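Local coordinates for protein AlyGC (Glaciecola chathamensis, PDB 5GKD) that probably cleaves the polysaccharide alginate by a lyase reaction, as a calcium-binding member of polysaccharide lyase family 6, at residues S224-V229 / V247-F252; I271-Y276 / L310-T315; Y543-K548 / H562-G567; R569-Y574 / N603-T608. All coordinates share one frame; numbering follows the deposited sequence.

Contact 1 (S224-V229 / V247-F252); sequences SIRNNV and VENNVF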
# COMPACT_ATOMS: atom_id res chain seq x y z
N SER A 224 -8.32 -0.39 -41.31
CA SER A 224 -8.40 -1.72 -41.92
C SER A 224 -7.64 -2.71 -41.05
O SER A 224 -6.42 -2.62 -40.91
CB SER A 224 -7.87 -1.68 -43.36
OG SER A 224 -7.59 -2.98 -43.83
N ILE A 225 -8.37 -3.64 -40.44
CA ILE A 225 -7.80 -4.62 -39.52
C ILE A 225 -8.00 -5.99 -40.16
O ILE A 225 -9.12 -6.50 -40.20
CB ILE A 225 -8.45 -4.55 -38.13
CG1 ILE A 225 -8.33 -3.13 -37.59
CG2 ILE A 225 -7.78 -5.53 -37.19
CD1 ILE A 225 -9.34 -2.80 -36.49
N ARG A 226 -6.92 -6.57 -40.67
CA ARG A 226 -7.01 -7.63 -41.67
C ARG A 226 -5.93 -8.65 -41.46
O ARG A 226 -4.81 -8.32 -41.03
CB ARG A 226 -6.87 -7.08 -43.08
CG ARG A 226 -5.48 -6.46 -43.20
CD ARG A 226 -5.25 -5.61 -44.39
NE ARG A 226 -6.00 -6.06 -45.53
CZ ARG A 226 -5.59 -7.00 -46.34
NH1 ARG A 226 -4.43 -7.62 -46.15
NH2 ARG A 226 -6.34 -7.36 -47.35
N ASN A 227 -6.25 -9.92 -41.75
CA ASN A 227 -5.25 -10.96 -41.91
C ASN A 227 -4.44 -11.19 -40.64
O ASN A 227 -3.29 -11.63 -40.71
CB ASN A 227 -4.29 -10.63 -43.05
CG ASN A 227 -4.95 -10.72 -44.40
OD1 ASN A 227 -5.69 -9.83 -44.79
ND2 ASN A 227 -4.71 -11.82 -45.11
N ASN A 228 -5.02 -10.93 -39.48
CA ASN A 228 -4.35 -11.19 -38.21
C ASN A 228 -4.82 -12.51 -37.63
O ASN A 228 -5.93 -12.97 -37.91
CB ASN A 228 -4.62 -10.05 -37.23
CG ASN A 228 -4.26 -8.71 -37.79
OD1 ASN A 228 -3.08 -8.33 -37.80
ND2 ASN A 228 -5.25 -7.99 -38.29
N VAL A 229 -3.99 -13.10 -36.78
CA VAL A 229 -4.30 -14.36 -36.11
C VAL A 229 -4.35 -14.11 -34.61
O VAL A 229 -3.46 -13.47 -34.05
CB VAL A 229 -3.28 -15.46 -36.46
CG1 VAL A 229 -3.53 -16.69 -35.60
CG2 VAL A 229 -3.40 -15.81 -37.92
N VAL A 247 -13.03 -5.08 -40.99
CA VAL A 247 -12.45 -6.18 -40.24
C VAL A 247 -12.56 -7.40 -41.14
O VAL A 247 -13.68 -7.89 -41.39
CB VAL A 247 -13.18 -6.40 -38.91
CG1 VAL A 247 -12.70 -7.66 -38.22
CG2 VAL A 247 -13.07 -5.19 -38.00
N GLU A 248 -11.43 -7.90 -41.63
CA GLU A 248 -11.47 -8.83 -42.76
C GLU A 248 -10.30 -9.81 -42.73
O GLU A 248 -9.20 -9.47 -42.30
CB GLU A 248 -11.54 -7.98 -44.03
CG GLU A 248 -10.31 -7.78 -44.83
CD GLU A 248 -10.60 -6.95 -46.07
OE1 GLU A 248 -9.98 -5.88 -46.23
OE2 GLU A 248 -11.47 -7.36 -46.85
N ASN A 249 -10.56 -11.05 -43.11
CA ASN A 249 -9.55 -12.11 -43.25
C ASN A 249 -8.85 -12.46 -41.94
O ASN A 249 -7.78 -13.07 -41.97
CB ASN A 249 -8.47 -11.75 -44.28
CG ASN A 249 -9.03 -11.20 -45.57
OD1 ASN A 249 -10.15 -11.50 -45.97
ND2 ASN A 249 -8.24 -10.39 -46.24
N ASN A 250 -9.40 -12.12 -40.79
CA ASN A 250 -8.79 -12.49 -39.53
C ASN A 250 -9.17 -13.91 -39.13
O ASN A 250 -10.20 -14.45 -39.54
CB ASN A 250 -9.22 -11.51 -38.44
CG ASN A 250 -8.80 -10.09 -38.76
OD1 ASN A 250 -7.62 -9.75 -38.67
ND2 ASN A 250 -9.76 -9.27 -39.17
N VAL A 251 -8.32 -14.50 -38.30
CA VAL A 251 -8.46 -15.88 -37.86
C VAL A 251 -8.33 -15.94 -36.34
O VAL A 251 -7.33 -15.48 -35.78
CB VAL A 251 -7.41 -16.79 -38.53
CG1 VAL A 251 -7.45 -18.18 -37.93
CG2 VAL A 251 -7.63 -16.85 -40.03
N PHE A 252 -9.31 -16.56 -35.68
CA PHE A 252 -9.36 -16.68 -34.22
C PHE A 252 -9.36 -18.16 -33.85
O PHE A 252 -10.35 -18.87 -34.09
CB PHE A 252 -10.62 -16.02 -33.66
CG PHE A 252 -10.72 -14.55 -33.89
CD1 PHE A 252 -11.05 -14.04 -35.13
CD2 PHE A 252 -10.57 -13.67 -32.84
CE1 PHE A 252 -11.17 -12.68 -35.32
CE2 PHE A 252 -10.69 -12.31 -33.01
CZ PHE A 252 -10.98 -11.81 -34.25
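Asn228 and Asn250 lie side by side as successive members of an asparagine ladder, a hallmark of the parallel beta-helix fold of pectate-lyase-like enzymes. Both side chains have CG beside the backbone N and anti to the carbonyl carbon (chi1 -54° and -60°). They point the same way, with amide planes nearly coplanar. Asn250 OD1 takes two bonds: from Asn228 N and, in its carbonyl plane, from Asn228 ND2, each 3.0 Å long. The other end of the amide, Asn250 ND2, gives a nearly straight bond of 3.0 Å to Ile225 O. Asn228 OD1 passes the ladder on to Asn204.

Backbone bonds run through and beyond the turn in parallel register. Glu248 N also reaches Ile225 O, at 3.1 Å, from the face of the carbonyl plane opposite to Asn250 ND2. Asn227 N bonds to Glu248 O, and Val251 N to Asn228 O.

The apolar contact is slight: Val229 CG2 lies 4.2 Å from Val251 CB.

On the same face as Val229 and Val251, Arg226 and Glu248 run side by side, but Arg226 NE stays 4.0 Å from Glu248 OE1, too long for a salt bridge. In the turn, Asn249 OD1 bonds to Asn274. Asn249 ND2 donates to Asn227 OD1 at 3.0 Å; the acceptor lies in the amide plane of Asn249, while the two amide planes stand 81° apart.

Contact 2 (I271-Y276 / L310-T315); sequences IIRNNY and LIENNT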
# COMPACT_ATOMS: atom_id res chain seq x y z
N ILE A 271 -17.76 -3.12 -41.63
CA ILE A 271 -17.75 -4.29 -42.50
C ILE A 271 -16.94 -5.40 -41.83
O ILE A 271 -15.75 -5.22 -41.55
CB ILE A 271 -17.19 -3.96 -43.89
CG1 ILE A 271 -18.10 -2.96 -44.60
CG2 ILE A 271 -17.04 -5.23 -44.70
CD1 ILE A 271 -17.47 -2.35 -45.85
N ILE A 272 -17.59 -6.52 -41.57
CA ILE A 272 -16.99 -7.70 -40.94
C ILE A 272 -17.16 -8.83 -41.95
O ILE A 272 -18.23 -9.45 -42.03
CB ILE A 272 -17.65 -8.05 -39.60
CG1 ILE A 272 -17.41 -6.97 -38.53
CG2 ILE A 272 -17.11 -9.37 -39.07
CD1 ILE A 272 -18.27 -5.78 -38.63
N ARG A 273 -16.13 -9.11 -42.74
CA ARG A 273 -16.23 -10.07 -43.82
C ARG A 273 -15.04 -11.01 -43.83
O ARG A 273 -13.92 -10.64 -43.47
CB ARG A 273 -16.35 -9.39 -45.19
CG ARG A 273 -15.11 -8.64 -45.57
CD ARG A 273 -15.03 -8.34 -47.06
NE ARG A 273 -16.16 -7.54 -47.52
CZ ARG A 273 -16.08 -6.28 -47.94
NH1 ARG A 273 -14.90 -5.63 -47.97
NH2 ARG A 273 -17.19 -5.66 -48.34
N ASN A 274 -15.31 -12.24 -44.24
CA ASN A 274 -14.28 -13.24 -44.50
C ASN A 274 -13.39 -13.52 -43.28
O ASN A 274 -12.20 -13.80 -43.42
CB ASN A 274 -13.42 -12.83 -45.70
CG ASN A 274 -12.81 -14.02 -46.39
OD1 ASN A 274 -13.47 -15.03 -46.55
ND2 ASN A 274 -11.54 -13.92 -46.78
N ASN A 275 -13.95 -13.48 -42.08
CA ASN A 275 -13.23 -13.84 -40.87
C ASN A 275 -13.57 -15.27 -40.43
O ASN A 275 -14.71 -15.72 -40.53
CB ASN A 275 -13.54 -12.87 -39.73
CG ASN A 275 -13.21 -11.44 -40.08
OD1 ASN A 275 -12.03 -11.05 -40.11
ND2 ASN A 275 -14.24 -10.65 -40.35
N TYR A 276 -12.57 -15.95 -39.87
CA TYR A 276 -12.69 -17.33 -39.44
C TYR A 276 -12.54 -17.41 -37.92
O TYR A 276 -11.54 -16.93 -37.37
CB TYR A 276 -11.62 -18.20 -40.12
CG TYR A 276 -11.65 -19.65 -39.73
CD1 TYR A 276 -10.99 -20.10 -38.58
CD2 TYR A 276 -12.32 -20.58 -40.50
CE1 TYR A 276 -11.01 -21.43 -38.23
CE2 TYR A 276 -12.34 -21.90 -40.17
CZ TYR A 276 -11.69 -22.32 -39.04
OH TYR A 276 -11.71 -23.65 -38.73
N LEU A 310 -22.36 -4.66 -41.79
CA LEU A 310 -22.38 -5.67 -42.84
C LEU A 310 -21.52 -6.84 -42.39
O LEU A 310 -20.30 -6.70 -42.23
CB LEU A 310 -21.89 -5.10 -44.16
CG LEU A 310 -22.27 -5.69 -45.52
CD1 LEU A 310 -21.01 -5.86 -46.35
CD2 LEU A 310 -23.07 -6.99 -45.47
N ILE A 311 -22.14 -7.99 -42.19
CA ILE A 311 -21.49 -9.16 -41.61
C ILE A 311 -21.65 -10.30 -42.62
O ILE A 311 -22.71 -10.93 -42.67
CB ILE A 311 -22.09 -9.53 -40.24
CG1 ILE A 311 -22.06 -8.31 -39.31
CG2 ILE A 311 -21.36 -10.69 -39.62
CD1 ILE A 311 -22.67 -8.51 -37.95
N GLU A 312 -20.63 -10.56 -43.44
CA GLU A 312 -20.82 -11.55 -44.49
C GLU A 312 -19.60 -12.46 -44.63
O GLU A 312 -18.48 -12.08 -44.33
CB GLU A 312 -21.16 -10.89 -45.85
CG GLU A 312 -20.00 -10.28 -46.58
CD GLU A 312 -20.42 -9.25 -47.62
OE1 GLU A 312 -21.63 -9.19 -47.97
OE2 GLU A 312 -19.53 -8.50 -48.06
N ASN A 313 -19.87 -13.68 -45.08
CA ASN A 313 -18.84 -14.68 -45.39
C ASN A 313 -17.89 -14.95 -44.23
O ASN A 313 -16.72 -15.24 -44.43
CB ASN A 313 -18.07 -14.27 -46.64
CG ASN A 313 -18.92 -14.38 -47.88
OD1 ASN A 313 -19.46 -13.40 -48.37
ND2 ASN A 313 -19.08 -15.61 -48.37
N ASN A 314 -18.40 -14.91 -43.01
CA ASN A 314 -17.63 -15.39 -41.88
C ASN A 314 -17.96 -16.84 -41.58
O ASN A 314 -19.08 -17.32 -41.79
CB ASN A 314 -17.90 -14.50 -40.67
CG ASN A 314 -17.61 -13.05 -40.97
OD1 ASN A 314 -16.45 -12.65 -41.13
ND2 ASN A 314 -18.66 -12.26 -41.11
N THR A 315 -16.96 -17.56 -41.08
CA THR A 315 -17.12 -18.94 -40.67
C THR A 315 -17.02 -19.01 -39.16
O THR A 315 -16.07 -18.49 -38.58
CB THR A 315 -16.07 -19.84 -41.31
OG1 THR A 315 -16.32 -19.92 -42.72
CG2 THR A 315 -16.10 -21.23 -40.68
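The asparagine ladder of the parallel beta-helix continues here, between two turns whose strands 271-273 and 310-312 run only 3° from parallel. Asn275 and Asn314 lie alongside each other with amide planes 7° apart. Asn314 OD1 accepts from Asn275 N at 2.8 Å and from Asn275 ND2 at 3.1 Å. Asn314 ND2 donates to Ile272 O at 3.0 Å from above the carbonyl plane. Glu312 N meets the same oxygen from the other face, so two donors grip it.

Ahead of the turn, Ile272 N bonds almost straight to Leu310 O. The side chains of Arg273 and Glu312 point the same way and form a long salt bridge, Arg273 NE to Glu312 OE2 3.5 Å. The arginine chain bends at chi3, and its guanidinium, 23° from the carboxylate plane, receives OE2 at its edge. Ile271 CG2 sits over the centre of one guanidinium face. Past the turn, Thr315 CG2 touches Tyr276 CD2 at 3.8 Å.

Asn275 carries the ladder to Asn250 and Val247 on strand 246-253, and Asn344 of strand 339-347 extends it beyond Asn314. Ile272 packs on Ile263 and Val265 of strand 263-265.

Contact 3 (Y543-K548 / H562-G567); sequences YRLAIK and HFFDAG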
# COMPACT_ATOMS: atom_id res chain seq x y z
N TYR A 543 -0.09 -13.66 -9.20
CA TYR A 543 0.40 -14.84 -8.50
C TYR A 543 -0.68 -15.91 -8.50
O TYR A 543 -1.85 -15.64 -8.74
CB TYR A 543 0.85 -14.52 -7.05
CG TYR A 543 -0.29 -14.12 -6.16
CD1 TYR A 543 -0.80 -12.83 -6.17
CD2 TYR A 543 -0.90 -15.05 -5.33
CE1 TYR A 543 -1.86 -12.47 -5.37
CE2 TYR A 543 -1.96 -14.69 -4.52
CZ TYR A 543 -2.44 -13.41 -4.55
OH TYR A 543 -3.50 -13.08 -3.75
N ARG A 544 -0.26 -17.14 -8.20
CA ARG A 544 -1.13 -18.30 -8.07
C ARG A 544 -0.97 -18.91 -6.68
O ARG A 544 0.14 -19.02 -6.16
CB ARG A 544 -0.80 -19.36 -9.14
CG ARG A 544 -1.09 -18.95 -10.57
CD ARG A 544 -0.40 -19.84 -11.58
NE ARG A 544 1.01 -19.50 -11.74
CZ ARG A 544 1.96 -20.38 -12.06
NH1 ARG A 544 1.64 -21.65 -12.25
NH2 ARG A 544 3.21 -19.99 -12.17
N LEU A 545 -2.09 -19.33 -6.08
CA LEU A 545 -2.08 -19.98 -4.77
C LEU A 545 -3.00 -21.19 -4.81
O LEU A 545 -4.20 -21.05 -5.09
CB LEU A 545 -2.51 -18.98 -3.68
CG LEU A 545 -2.71 -19.53 -2.26
CD1 LEU A 545 -1.45 -20.19 -1.75
CD2 LEU A 545 -3.17 -18.43 -1.32
N ALA A 546 -2.45 -22.38 -4.53
CA ALA A 546 -3.19 -23.63 -4.46
C ALA A 546 -2.98 -24.27 -3.10
O ALA A 546 -1.85 -24.34 -2.61
CB ALA A 546 -2.76 -24.61 -5.56
N ILE A 547 -4.07 -24.72 -2.48
CA ILE A 547 -4.05 -25.29 -1.14
C ILE A 547 -4.85 -26.59 -1.18
O ILE A 547 -6.05 -26.57 -1.47
CB ILE A 547 -4.64 -24.32 -0.11
CG1 ILE A 547 -3.77 -23.07 -0.02
CG2 ILE A 547 -4.77 -24.97 1.26
CD1 ILE A 547 -4.33 -22.01 0.83
N LYS A 548 -4.18 -27.71 -0.89
CA LYS A 548 -4.77 -29.04 -1.04
C LYS A 548 -4.44 -29.89 0.17
O LYS A 548 -3.29 -29.91 0.61
CB LYS A 548 -4.26 -29.75 -2.30
CG LYS A 548 -4.21 -28.90 -3.52
CD LYS A 548 -3.49 -29.56 -4.68
CE LYS A 548 -3.53 -28.62 -5.88
NZ LYS A 548 -2.86 -29.16 -7.09
N HIS A 562 -5.75 -13.26 10.53
CA HIS A 562 -6.28 -13.67 9.24
C HIS A 562 -5.49 -14.82 8.65
O HIS A 562 -4.28 -14.97 8.89
CB HIS A 562 -6.25 -12.50 8.26
CG HIS A 562 -6.78 -11.23 8.85
ND1 HIS A 562 -8.10 -11.08 9.23
CD2 HIS A 562 -6.17 -10.06 9.15
CE1 HIS A 562 -8.27 -9.88 9.73
NE2 HIS A 562 -7.12 -9.24 9.70
N PHE A 563 -6.17 -15.64 7.87
CA PHE A 563 -5.46 -16.70 7.16
C PHE A 563 -4.73 -16.15 5.92
O PHE A 563 -3.54 -16.43 5.72
CB PHE A 563 -6.41 -17.82 6.77
CG PHE A 563 -5.78 -18.87 5.92
CD1 PHE A 563 -4.93 -19.82 6.48
CD2 PHE A 563 -5.99 -18.89 4.56
CE1 PHE A 563 -4.33 -20.77 5.69
CE2 PHE A 563 -5.40 -19.84 3.77
CZ PHE A 563 -4.56 -20.78 4.33
N PHE A 564 -5.43 -15.39 5.07
CA PHE A 564 -4.82 -14.85 3.86
C PHE A 564 -5.20 -13.38 3.69
O PHE A 564 -6.39 -13.05 3.66
CB PHE A 564 -5.21 -15.62 2.59
CG PHE A 564 -4.52 -15.10 1.35
CD1 PHE A 564 -3.24 -15.52 1.03
CD2 PHE A 564 -5.13 -14.15 0.54
CE1 PHE A 564 -2.59 -15.02 -0.09
CE2 PHE A 564 -4.49 -13.65 -0.58
CZ PHE A 564 -3.22 -14.09 -0.90
N ASP A 565 -4.20 -12.53 3.52
CA ASP A 565 -4.38 -11.08 3.40
C ASP A 565 -3.73 -10.60 2.11
O ASP A 565 -2.51 -10.60 1.99
CB ASP A 565 -3.78 -10.37 4.62
CG ASP A 565 -4.20 -8.90 4.71
OD1 ASP A 565 -5.32 -8.55 4.28
OD2 ASP A 565 -3.41 -8.08 5.21
N ALA A 566 -4.55 -10.21 1.14
CA ALA A 566 -4.05 -9.72 -0.14
C ALA A 566 -3.52 -8.30 0.00
O ALA A 566 -4.18 -7.45 0.61
CB ALA A 566 -5.15 -9.77 -1.20
N GLY A 567 -2.35 -8.04 -0.56
CA GLY A 567 -1.84 -6.69 -0.61
C GLY A 567 -2.65 -5.80 -1.53
O GLY A 567 -3.29 -6.26 -2.49
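Phe564 has CG anti to the backbone N (chi1 -177°), which sends its ring across the interior toward strand 543-548. Tyr543 comes from the opposite direction, with CG between its backbone N and carbonyl carbon (chi1 67°). Its hydroxyl arrives at the edge of the Phe564 ring, near the ring plane. Tyr543 OH is 3.0 Å from Phe564 CZ and 3.4 Å from Phe564 CE2, a close approach. The rings also touch through their carbons, Tyr543 CZ to Phe564 CZ being 3.8 Å.

Two aliphatic tips fill in along the strand. Leu545 CD2 meets Phe564 CE1 at 3.7 Å, obliquely to the ring. Ile547 CD1 meets Phe563 CZ at 3.7 Å, in the plane of that ring and at its edge. The backbones stay apart: the CA atoms of Leu545 and Phe564 are 10.4 Å from each other. The contact is thus mostly apolar packing, with the Tyr543 hydroxyl against a ring edge, inside the second beta-helix, where side chains from different faces of one coil meet across the core.

Around it, Phe563 meets Phe552 edge-to-face and rests on Leu531 and Ile532 of strand 530-534. Phe564 also touches Ile532, and Leu592 of strand 590-592. Leu545 packs on Leu511 of strand 510-514, and Tyr543 on Ala572 of strand 572-578.

Contact 4 (R569-Y574 / N603-T608); sequences RSFADY and NVEYLT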
# COMPACT_ATOMS: atom_id res chain seq x y z
N ARG A 569 -3.62 -3.68 -4.52
CA ARG A 569 -3.28 -3.77 -5.93
C ARG A 569 -2.61 -5.10 -6.29
O ARG A 569 -1.92 -5.19 -7.30
CB ARG A 569 -2.39 -2.60 -6.37
CG ARG A 569 -3.00 -1.21 -6.15
CD ARG A 569 -4.35 -1.10 -6.86
NE ARG A 569 -4.70 0.27 -7.21
CZ ARG A 569 -5.86 0.86 -6.95
NH1 ARG A 569 -6.82 0.19 -6.32
NH2 ARG A 569 -6.06 2.11 -7.34
N SER A 570 -2.77 -6.14 -5.47
CA SER A 570 -2.28 -7.47 -5.81
C SER A 570 -3.33 -8.22 -6.60
O SER A 570 -4.52 -7.89 -6.56
CB SER A 570 -1.90 -8.25 -4.55
OG SER A 570 -3.04 -8.60 -3.77
N PHE A 571 -2.90 -9.24 -7.34
CA PHE A 571 -3.84 -9.96 -8.20
C PHE A 571 -3.47 -11.43 -8.29
O PHE A 571 -2.39 -11.78 -8.78
CB PHE A 571 -3.92 -9.34 -9.60
CG PHE A 571 -5.06 -9.90 -10.44
CD1 PHE A 571 -6.33 -9.36 -10.36
CD2 PHE A 571 -4.85 -11.00 -11.27
CE1 PHE A 571 -7.37 -9.90 -11.11
CE2 PHE A 571 -5.88 -11.53 -12.02
CZ PHE A 571 -7.14 -10.98 -11.94
N ALA A 572 -4.37 -12.30 -7.82
CA ALA A 572 -4.22 -13.74 -7.97
C ALA A 572 -4.90 -14.21 -9.25
O ALA A 572 -6.12 -14.10 -9.39
CB ALA A 572 -4.81 -14.46 -6.76
N ASP A 573 -4.11 -14.76 -10.18
CA ASP A 573 -4.69 -15.48 -11.32
C ASP A 573 -5.66 -16.57 -10.85
O ASP A 573 -6.68 -16.82 -11.49
CB ASP A 573 -3.59 -16.08 -12.20
CG ASP A 573 -2.98 -15.04 -13.17
OD1 ASP A 573 -3.73 -14.33 -13.84
OD2 ASP A 573 -1.75 -14.97 -13.30
N TYR A 574 -5.35 -17.23 -9.73
CA TYR A 574 -6.36 -18.04 -9.05
C TYR A 574 -5.92 -18.31 -7.63
O TYR A 574 -4.73 -18.35 -7.32
CB TYR A 574 -6.66 -19.37 -9.77
CG TYR A 574 -5.49 -20.33 -9.89
CD1 TYR A 574 -5.12 -21.17 -8.84
CD2 TYR A 574 -4.78 -20.41 -11.07
CE1 TYR A 574 -4.04 -22.05 -8.98
CE2 TYR A 574 -3.72 -21.28 -11.22
CZ TYR A 574 -3.35 -22.09 -10.18
OH TYR A 574 -2.30 -22.95 -10.37
N ASN A 603 -8.91 -8.24 -7.03
CA ASN A 603 -7.79 -8.95 -6.43
C ASN A 603 -7.65 -10.41 -6.85
O ASN A 603 -6.62 -11.02 -6.54
CB ASN A 603 -7.90 -8.92 -4.89
CG ASN A 603 -7.79 -7.52 -4.32
OD1 ASN A 603 -8.66 -7.08 -3.57
ND2 ASN A 603 -6.69 -6.83 -4.65
N VAL A 604 -8.65 -10.99 -7.53
CA VAL A 604 -8.64 -12.42 -7.83
C VAL A 604 -9.52 -12.73 -9.04
O VAL A 604 -10.66 -12.28 -9.12
CB VAL A 604 -9.08 -13.25 -6.60
CG1 VAL A 604 -10.49 -12.84 -6.14
CG2 VAL A 604 -9.03 -14.75 -6.91
N GLU A 605 -9.00 -13.52 -9.98
CA GLU A 605 -9.80 -13.92 -11.13
C GLU A 605 -10.70 -15.11 -10.80
O GLU A 605 -11.90 -15.06 -11.08
CB GLU A 605 -8.89 -14.23 -12.33
CG GLU A 605 -9.65 -14.43 -13.64
CD GLU A 605 -10.35 -13.17 -14.15
OE1 GLU A 605 -10.07 -12.06 -13.67
OE2 GLU A 605 -11.19 -13.30 -15.06
N TYR A 606 -10.14 -16.17 -10.22
CA TYR A 606 -10.88 -17.38 -9.84
C TYR A 606 -10.60 -17.70 -8.38
O TYR A 606 -9.47 -18.04 -8.03
CB TYR A 606 -10.49 -18.58 -10.70
CG TYR A 606 -10.70 -18.41 -12.16
CD1 TYR A 606 -11.95 -18.65 -12.74
CD2 TYR A 606 -9.66 -18.01 -12.98
CE1 TYR A 606 -12.15 -18.50 -14.12
CE2 TYR A 606 -9.85 -17.86 -14.32
CZ TYR A 606 -11.08 -18.09 -14.89
OH TYR A 606 -11.21 -17.92 -16.23
N LEU A 607 -11.62 -17.60 -7.54
CA LEU A 607 -11.59 -18.11 -6.18
C LEU A 607 -12.40 -19.40 -6.13
O LEU A 607 -13.60 -19.38 -6.39
CB LEU A 607 -12.19 -17.09 -5.21
CG LEU A 607 -11.79 -17.02 -3.75
CD1 LEU A 607 -12.98 -16.64 -2.91
CD2 LEU A 607 -11.10 -18.24 -3.23
N THR A 608 -11.75 -20.51 -5.78
CA THR A 608 -12.42 -21.81 -5.71
C THR A 608 -12.14 -22.47 -4.37
O THR A 608 -10.98 -22.62 -3.98
CB THR A 608 -11.97 -22.73 -6.85
OG1 THR A 608 -12.38 -22.18 -8.10
CG2 THR A 608 -12.61 -24.11 -6.71
O HOH W 1 -4.72 -10.67 -4.43
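The Phe571 ring and the Glu605 carboxylate lie obliquely, their planes 42° apart, where two successive coils of the second parallel beta-helix stack. CG of Phe571 is anti to the backbone N (chi1 -170°), and the ring swings over toward the next coil. Glu605 OE1 comes to the ring edge, 3.6 Å from Phe571 CZ. Glu605 CB is also near this atom. The carboxylate itself is held from outside: OE1 by Tyr602 OH and OE2 by a salt bridge with Arg234.

The Asn603 amide turns to the backbone of Ser570. Asn603 ND2 donates to Ser570 O at 3.1 Å, almost straight and within its own amide plane, and also to Glu595. A water gives one bond to Ser570 OG and one to Asn603 O, and so ties these two residues together. Ser570 OG also bonds to Gly567 O. Asn603 O also accepts from Ala572 N at 2.9 Å. Glu605 N then bonds to Ala572 O at 3.0 Å, and Ala572 and Val604 form a single beta bridge.

At the corner, Asp573 O lies near the plane of the Tyr606 ring, at its edge, 3.5 Å from Tyr606 CD2. Tyr574 CB and Tyr606 CB touch at 4.0 Å.

Strand 543-548 flanks one coil, with Ala572 on Tyr543 and Tyr574 on Arg544. On the other coil, Tyr606 stacks on His637 of strand 637-641. Tyr606 OH reaches across to Asp258 and Arg234.

Overall arrangement
Contacts 1 and 2 belong to one beta-helix and contacts 3 and 4 to the other. Contacts 1 and 2 join through neighbouring strands, 246-253 of contact 1 and 271-278 of contact 2, and form one continuous asparagine ladder; their centres are 10 Å apart. Both are partly buried, with charged side chains toward the surface, paired by a salt bridge only in contact 2. Contacts 3 and 4 are buried and meet through strands 543-548 and 572-578. Contact 3 has no polar bond across it and is mostly apolar, across the interior of a coil. Contact 4 stacks coil on coil, as contacts 1 and 2 do, but with fewer backbone bonds and a water. The centres of contacts 1 and 3 lie about 40 Å apart.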